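Local atomic coordinates of mariner Mos1 transposase (Drosophila mauritiana, PDB entry 4MDB), a protein that moves the Mos1 transposon by a cut-and-paste mechanism, its RNase H-fold catalytic domain cutting and joining DNA with two divalent metal ions. Residues D129-P132 against S133-A136; A97-Q100 against Q101-I104. The protein carries 1 engineered substitution. All blocks are in the same frame, centred on the assembly; numbering follows the deposited sequence.

Contact 1: D129-P132 against S133-A136; sequences DNAP and SHTA. With MG (magnesium ion), chain D; RLT (N-(4-fluorobenzyl)-5-hydroxy-1-methyl-2-(1-methyl-1-{[(5-methyl-1,3,4-oxadiazol-2-yl)carbonyl]amino}ethyl)-6-oxo-1,6-di hydropyrimidine-4-carboxamide), chain B.
His134 N reaches back to Ala131 O at 2.8 Å and Thr135 N to Pro132 O at 3.0 Å, so the chain leaving strand 125-127 closes into a short, weakly bonded helical turn with i to i+3 spacing. The imidazole of His134 lies beside the preceding loop, CG anti to its own carbonyl carbon (chi1 -65°), and its ND1 donates to Asp129 O at 2.8 Å. That oxygen lies near the ring plane, while the donor stands well above the carbonyl plane, and the N-H...O angle is a bent 145°. Ala131 CB sits almost centrally over one face of the same ring, a CH-pi contact 3.9 Å from the centroid; NE2 is hydrogen-bonded to Glu37 OE1. The Asp129 carboxylate lies only 20° from the imidazole plane and divides its oxygens: OD2 binds magnesium at 2.1 Å, whereas OD1 accepts a metal-bound water at 2.8 Å and a weak bond from Ala131 N. Raltegravir supplies two of the six ligands, OAE and OAH, and two waters and Asp36 join Asp129 OD2. The drug's fluorobenzyl ring runs past Asn130, with FAI 3.4 Å from Asn130 CB. The His134 bond holds the Asp129 backbone while Ala131 N and the water engage OD1, consistent with a second shell that keeps OD2 turned to the metal.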
# COMPACT_ATOMS: atom_id res chain seq x y z
N ASP A 129 2.27 -3.44 -4.76
CA ASP A 129 2.90 -4.72 -5.07
C ASP A 129 2.63 -5.25 -6.48
O ASP A 129 1.98 -4.62 -7.30
CB ASP A 129 2.62 -5.68 -3.94
CG ASP A 129 1.19 -6.19 -3.84
OD1 ASP A 129 0.53 -6.20 -4.86
OD2 ASP A 129 0.68 -6.54 -2.70
N ASN A 130 3.18 -6.45 -6.75
CA ASN A 130 3.18 -7.01 -8.10
C ASN A 130 2.03 -7.91 -8.45
O ASN A 130 2.18 -8.74 -9.32
CB ASN A 130 4.47 -7.82 -8.33
CG ASN A 130 5.68 -7.01 -8.10
OD1 ASN A 130 6.02 -6.15 -8.91
ND2 ASN A 130 6.28 -7.18 -6.90
N ALA A 131 0.91 -7.76 -7.79
CA ALA A 131 -0.31 -8.40 -8.16
C ALA A 131 -0.56 -8.15 -9.64
O ALA A 131 -0.28 -7.08 -10.17
CB ALA A 131 -1.48 -7.95 -7.35
N PRO A 132 -0.97 -9.21 -10.35
CA PRO A 132 -1.15 -9.05 -11.82
C PRO A 132 -2.00 -7.87 -12.26
O PRO A 132 -1.61 -7.20 -13.22
CB PRO A 132 -1.78 -10.40 -12.26
CG PRO A 132 -1.24 -11.34 -11.25
CD PRO A 132 -1.13 -10.61 -9.90
N SER A 133 -3.11 -7.57 -11.59
CA SER A 133 -3.92 -6.39 -11.97
C SER A 133 -3.18 -5.08 -11.79
O SER A 133 -3.51 -4.08 -12.47
CB SER A 133 -5.24 -6.29 -11.24
OG SER A 133 -5.09 -6.15 -9.85
N HIS A 134 -2.16 -5.12 -10.96
CA HIS A 134 -1.28 -3.92 -10.73
C HIS A 134 -0.29 -3.68 -11.89
O HIS A 134 0.27 -2.60 -11.99
CB HIS A 134 -0.49 -4.07 -9.44
CG HIS A 134 -1.32 -4.09 -8.20
ND1 HIS A 134 -0.76 -4.02 -6.95
CD2 HIS A 134 -2.64 -4.12 -8.01
CE1 HIS A 134 -1.70 -4.00 -6.04
NE2 HIS A 134 -2.86 -4.10 -6.66
N THR A 135 -0.05 -4.68 -12.72
CA THR A 135 0.99 -4.50 -13.78
C THR A 135 0.40 -4.77 -15.15
O THR A 135 1.17 -4.79 -16.12
CB THR A 135 2.20 -5.43 -13.60
OG1 THR A 135 1.74 -6.78 -13.72
CG2 THR A 135 2.87 -5.26 -12.21
N ALA A 136 -0.92 -4.97 -15.23
CA ALA A 136 -1.57 -5.21 -16.55
C ALA A 136 -1.42 -4.04 -17.48
O ALA A 136 -1.23 -2.93 -17.02
CB ALA A 136 -3.06 -5.49 -16.41
MG MG D . -1.16 -7.24 -2.00
CAA RLT B . 4.84 -12.99 -5.90
CAB RLT B . 0.91 -11.35 2.81
CAC RLT B . 2.60 -13.30 1.18
CAD RLT B . -0.05 -14.00 0.95
OAE RLT B . -0.71 -9.04 -2.86
OAF RLT B . 3.25 -12.20 -1.55
OAG RLT B . 0.12 -9.07 2.21
OAH RLT B . -0.43 -8.10 -0.22
FAI RLT B . 4.08 -11.20 -7.77
CAJ RLT B . 2.73 -10.25 -6.03
CAK RLT B . 1.91 -12.12 -7.27
CAL RLT B . 1.55 -10.24 -5.26
CAM RLT B . 0.74 -12.12 -6.51
CAN RLT B . -0.74 -11.24 -4.70
NAO RLT B . 2.82 -14.58 -5.23
NAP RLT B . 2.11 -14.63 -4.00
NAQ RLT B . 0.54 -11.66 -1.00
NAR RLT B . -0.33 -11.27 -3.29
NAS RLT B . 1.59 -13.76 -1.04
OAT RLT B . 3.71 -13.02 -3.86
CAU RLT B . -0.27 -10.12 -2.56
CAV RLT B . 2.50 -13.14 -1.84
CAW RLT B . 3.75 -13.60 -5.07
CAX RLT B . 2.92 -11.19 -7.04
CAY RLT B . 0.53 -11.19 -5.51
CAZ RLT B . -0.10 -9.40 -0.15
CBA RLT B . 2.67 -13.66 -3.23
CBB RLT B . 0.12 -10.36 -1.22
CBC RLT B . 0.84 -12.06 0.26
CBD RLT B . 0.26 -9.81 1.18
NBE RLT B . 0.67 -11.14 1.35
CBF RLT B . 1.34 -13.60 0.37
O HOH W 1 -2.01 -6.77 -3.84
O HOH W 2 -3.09 -7.85 -1.45

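Contact 2: A97-Q100 against Q101-I104; sequences ARYQ and QQLI
Helix 96-113 packs against the central sheet of the RNase H-like catalytic domain, and its first turns supply this contact between residues one turn apart. Four successive i to i+4 bonds carry the backbone: Gln101 N to Ala97 O, Gln102 N to Arg98 O, Leu103 N to Tyr99 O and Ile104 N to Gln100 O, all between 2.9 and 3.1 Å. Tyr99 leads on the buried side. With CG anti to the backbone N (chi1 -163°), its ring lies alongside Leu103, whose CG sits over one face, off-centre on the CE2 side, while Leu103 CD1 comes within 4.0 Å of Tyr99 CE2. Gln102 OE1 comes obliquely to within 3.4 Å of Tyr99 CD1, on the same side of the ring plane as Leu103, its amide turned 71° from that plane. The same extended chain runs past the backbone, Gln102 CG 3.2 Å from Arg98 O, and its amide carbon CD lies 4.1 Å from Arg98 CG. The polar ends find partners outside the helix, Tyr99 OH bonding His128 ND1, Gln102 NE2 reaching Glu86 and Gln100 NE2 meeting Thr142. Leu103 and Tyr99 also rest on Phe126 of strand 125-127 and Val139 of helix 137-146. Such a layout, with buried residues on one side and exposed Ala97, Gln101 and Ile104 elsewhere, is that of an amphipathic helix covering the sheet of an RNase H fold.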
# COMPACT_ATOMS: atom_id res chain seq x y z
N ALA A 97 -9.64 -3.90 -14.93
CA ALA A 97 -10.51 -2.76 -15.16
C ALA A 97 -10.87 -2.03 -13.87
O ALA A 97 -10.98 -0.79 -13.83
CB ALA A 97 -11.79 -3.18 -15.91
N ARG A 98 -11.08 -2.83 -12.83
CA ARG A 98 -11.39 -2.27 -11.53
C ARG A 98 -10.21 -1.51 -10.98
O ARG A 98 -10.42 -0.45 -10.40
CB ARG A 98 -11.79 -3.32 -10.53
CG ARG A 98 -12.31 -2.62 -9.26
CD ARG A 98 -12.89 -3.62 -8.27
NE ARG A 98 -13.94 -4.40 -8.91
CZ ARG A 98 -15.21 -4.02 -8.98
NH1 ARG A 98 -15.63 -2.87 -8.41
NH2 ARG A 98 -16.08 -4.81 -9.60
N TYR A 99 -9.01 -2.05 -11.17
CA TYR A 99 -7.82 -1.37 -10.57
C TYR A 99 -7.60 -0.03 -11.31
O TYR A 99 -7.23 0.97 -10.66
CB TYR A 99 -6.56 -2.23 -10.62
CG TYR A 99 -5.49 -1.73 -9.69
CD1 TYR A 99 -5.68 -1.70 -8.38
CD2 TYR A 99 -4.27 -1.33 -10.18
CE1 TYR A 99 -4.66 -1.25 -7.52
CE2 TYR A 99 -3.27 -0.86 -9.33
CZ TYR A 99 -3.49 -0.87 -8.00
OH TYR A 99 -2.48 -0.46 -7.10
N GLN A 100 -7.79 -0.03 -12.63
CA GLN A 100 -7.62 1.18 -13.42
C GLN A 100 -8.55 2.25 -12.92
O GLN A 100 -8.14 3.38 -12.69
CB GLN A 100 -7.88 0.85 -14.90
CG GLN A 100 -7.98 1.97 -15.89
CD GLN A 100 -7.89 1.35 -17.28
OE1 GLN A 100 -8.66 0.45 -17.64
NE2 GLN A 100 -6.89 1.75 -18.01
N GLN A 101 -9.82 1.89 -12.70
CA GLN A 101 -10.79 2.83 -12.17
C GLN A 101 -10.49 3.31 -10.74
O GLN A 101 -10.68 4.47 -10.41
CB GLN A 101 -12.21 2.24 -12.27
CG GLN A 101 -13.25 3.29 -12.13
CD GLN A 101 -13.03 4.46 -13.14
OE1 GLN A 101 -12.82 4.25 -14.35
NE2 GLN A 101 -13.00 5.67 -12.62
N GLN A 102 -9.99 2.40 -9.91
CA GLN A 102 -9.52 2.78 -8.63
C GLN A 102 -8.41 3.85 -8.67
O GLN A 102 -8.44 4.73 -7.83
CB GLN A 102 -9.06 1.53 -7.90
CG GLN A 102 -10.27 0.68 -7.43
CD GLN A 102 -9.83 -0.56 -6.71
OE1 GLN A 102 -8.75 -1.08 -6.98
NE2 GLN A 102 -10.65 -1.05 -5.79
N LEU A 103 -7.44 3.67 -9.52
CA LEU A 103 -6.33 4.62 -9.61
C LEU A 103 -6.85 5.97 -10.03
O LEU A 103 -6.42 6.99 -9.50
CB LEU A 103 -5.25 4.15 -10.54
CG LEU A 103 -4.48 2.86 -10.21
CD1 LEU A 103 -3.53 2.56 -11.31
CD2 LEU A 103 -3.73 3.06 -8.92
N ILE A 104 -7.77 5.96 -11.00
CA ILE A 104 -8.40 7.23 -11.41
C ILE A 104 -9.17 7.91 -10.27
O ILE A 104 -9.05 9.11 -10.07
CB ILE A 104 -9.24 7.03 -12.67
CG1 ILE A 104 -8.32 6.76 -13.86
CG2 ILE A 104 -10.19 8.22 -12.91
CD1 ILE A 104 -8.99 6.09 -15.05

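The two contacts meet through a pair of rings: Tyr99 of contact 2 stacks on His134 of contact 1, with Tyr99 CZ 3.4 Å from His134 CD2. Both mix buried and exposed residues. Of the buried residues of contact 1, Asp129 binds the metal and His134 stands in the second shell; its chemistry is polar, built on coordination and side-chain bonds to backbone carbonyls. Contact 2 is regular alpha-helix, and its buried side relies on apolar packing, with the Gln102 amide hydrogen-bonded to Glu86. Strand 125-127 relates them, running into the loop of contact 1 and lying against the helix of contact 2. His128, next to Asp129, stacks on His134 and bonds Tyr99, tying helix to active-site loop.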